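Side-chain contact in malonyl-CoA-[acyl-carrier-protein] transacylase (Coxiella burnetii, PDB 3TQE), which probably transfers the malonyl group from malonyl-CoA to holo-acyl carrier protein, supplying malonyl-ACP for fatty acid synthesis: residues L142-A145 / E146-I150. Numbering follows the deposited sequence.
Sequences LNEA and EIESI
N143 and E146 form a capping box at the start of helix 144-155, each side chain taking the other's backbone N-H. Asparagine suits the N-cap because its short side chain can bring an amide oxygen to an N-H of the first turn, which has no preceding helical carbonyl to bond: with CG between its own backbone N and carbonyl carbon (chi1 62°), OD1 accepts from E146 N at 2.9 Å, the donor tilted from the amide plane. Glutamate, three residues on, is long enough to return the bond. E146 reaches back with its chain extended beyond CG, and its OE1 takes N143 N at 2.9 Å, an almost straight bond (173° at the hydrogen). The two side chains cross at about a right angle, yet amide and carboxylate planes lie only 18° apart. The helix dipole would probably favour the carboxylate's negative charge in this first turn.

L142, the residue before the cap, points its CB toward the helix; its CD1 meets I150 CD1 at 3.6 Å, and its CB lies against I147 CG1. Leucine and isoleucine fit this buried side, which seats the helix start: L142 and I150 pack on helix 177-189, I147 on strands 160-167 and 170-174 of the mixed sheet. One turn apart, the partly exposed E144 and E148 hold their carboxylates almost perpendicular; protonation of one may ease the approach of E144 OE2 to E148 OE2, 2.9 Å.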
ATOM      1  N   LEU A 142      14.583  12.536  10.789  1.00 26.19           N
ATOM      2  CA  LEU A 142      14.972  13.654   9.940  1.00 26.76           C
ATOM      3  C   LEU A 142      13.790  14.029   9.058  1.00 28.94           C
ATOM      4  O   LEU A 142      12.953  13.178   8.745  1.00 30.02           O
ATOM      5  CB  LEU A 142      16.149  13.281   9.038  1.00 26.26           C
ATOM      6  CG  LEU A 142      17.465  12.932   9.719  1.00 25.35           C
ATOM      7  CD1 LEU A 142      18.469  12.555   8.656  1.00 25.01           C
ATOM      8  CD2 LEU A 142      17.987  14.086  10.560  1.00 27.42           C
ATOM      9  N   ASN A 143      13.755  15.273   8.616  1.00 30.42           N
ATOM     10  CA  ASN A 143      12.678  15.684   7.723  1.00 32.13           C
ATOM     11  C   ASN A 143      13.035  15.420   6.269  1.00 32.22           C
ATOM     12  O   ASN A 143      14.167  15.027   5.944  1.00 29.85           O
ATOM     13  CB  ASN A 143      12.251  17.128   7.985  1.00 32.92           C
ATOM     14  CG  ASN A 143      13.351  18.119   7.751  1.00 34.71           C
ATOM     15  OD1 ASN A 143      13.983  18.137   6.696  1.00 36.48           O
ATOM     16  ND2 ASN A 143      13.555  18.998   8.719  1.00 40.29           N
ATOM     17  N   GLU A 144      12.057  15.579   5.389  1.00 32.75           N
ATOM     18  CA  GLU A 144      12.231  15.221   3.988  1.00 33.61           C
ATOM     19  C   GLU A 144      13.338  16.052   3.342  1.00 32.32           C
ATOM     20  O   GLU A 144      14.121  15.531   2.566  1.00 30.40           O
ATOM     21  CB  GLU A 144      10.920  15.384   3.202  1.00 35.08           C
ATOM     22  CG  GLU A 144      10.960  14.743   1.810  1.00 38.92           C
ATOM     23  CD  GLU A 144       9.781  15.117   0.901  1.00 43.77           C
ATOM     24  OE1 GLU A 144       8.675  15.429   1.408  1.00 46.22           O
ATOM     25  OE2 GLU A 144       9.972  15.080  -0.340  1.00 46.95           O
ATOM     26  N   ALA A 145      13.386  17.341   3.650  1.00 31.34           N
ATOM     27  CA  ALA A 145      14.415  18.227   3.105  1.00 30.76           C
ATOM     28  C   ALA A 145      15.813  17.747   3.464  1.00 29.42           C
ATOM     29  O   ALA A 145      16.725  17.753   2.627  1.00 28.50           O
ATOM     30  CB  ALA A 145      14.211  19.635   3.616  1.00 31.59           C
ATOM     31  N   GLU A 146      15.972  17.359   4.721  1.00 28.25           N
ATOM     32  CA  GLU A 146      17.259  16.891   5.216  1.00 27.04           C
ATOM     33  C   GLU A 146      17.619  15.616   4.473  1.00 24.30           C
ATOM     34  O   GLU A 146      18.753  15.430   4.029  1.00 23.02           O
ATOM     35  CB  GLU A 146      17.177  16.648   6.716  1.00 28.11           C
ATOM     36  CG  GLU A 146      17.224  17.964   7.507  1.00 33.04           C
ATOM     37  CD  GLU A 146      16.859  17.819   8.979  1.00 38.10           C
ATOM     38  OE1 GLU A 146      15.944  17.021   9.316  1.00 39.93           O
ATOM     39  OE2 GLU A 146      17.483  18.536   9.804  1.00 43.05           O
ATOM     40  N   ILE A 147      16.634  14.752   4.310  1.00 22.00           N
ATOM     41  CA  ILE A 147      16.882  13.481   3.655  1.00 20.49           C
ATOM     42  C   ILE A 147      17.148  13.675   2.169  1.00 20.36           C
ATOM     43  O   ILE A 147      17.979  12.987   1.591  1.00 19.26           O
ATOM     44  CB  ILE A 147      15.740  12.481   3.913  1.00 19.95           C
ATOM     45  CG1 ILE A 147      15.737  12.094   5.395  1.00 21.75           C
ATOM     46  CG2 ILE A 147      15.864  11.232   3.029  1.00 20.75           C
ATOM     47  CD1 ILE A 147      14.487  11.430   5.870  1.00 22.65           C
ATOM     48  N   GLU A 148      16.429  14.580   1.521  1.00 21.61           N
ATOM     49  CA  GLU A 148      16.713  14.860   0.120  1.00 23.37           C
ATOM     50  C   GLU A 148      18.152  15.326  -0.060  1.00 23.29           C
ATOM     51  O   GLU A 148      18.806  14.912  -0.992  1.00 23.72           O
ATOM     52  CB  GLU A 148      15.774  15.925  -0.427  1.00 25.15           C
ATOM     53  CG  GLU A 148      14.374  15.446  -0.620  1.00 29.99           C
ATOM     54  CD  GLU A 148      13.425  16.571  -1.042  1.00 36.69           C
ATOM     55  OE1 GLU A 148      13.797  17.764  -0.931  1.00 41.90           O
ATOM     56  OE2 GLU A 148      12.302  16.260  -1.494  1.00 42.33           O
ATOM     57  N   SER A 149      18.626  16.195   0.826  1.00 22.83           N
ATOM     58  CA  SER A 149      19.979  16.706   0.740  1.00 23.63           C
ATOM     59  C   SER A 149      20.980  15.573   0.907  1.00 22.35           C
ATOM     60  O   SER A 149      21.955  15.467   0.170  1.00 23.03           O
ATOM     61  CB  SER A 149      20.206  17.723   1.838  1.00 24.13           C
ATOM     62  OG  SER A 149      21.521  18.199   1.810  1.00 30.50           O
ATOM     63  N   ILE A 150      20.727  14.740   1.898  1.00 21.07           N
ATOM     64  CA  ILE A 150      21.580  13.574   2.126  1.00 20.16           C
ATOM     65  C   ILE A 150      21.652  12.702   0.896  1.00 19.95           C
ATOM     66  O   ILE A 150      22.716  12.245   0.487  1.00 19.46           O
ATOM     67  CB  ILE A 150      21.093  12.739   3.296  1.00 19.85           C
ATOM     68  CG1 ILE A 150      21.410  13.461   4.609  1.00 21.77           C
ATOM     69  CG2 ILE A 150      21.751  11.338   3.280  1.00 20.88           C
ATOM     70  CD1 ILE A 150      20.673  12.885   5.799  1.00 21.69           C
TER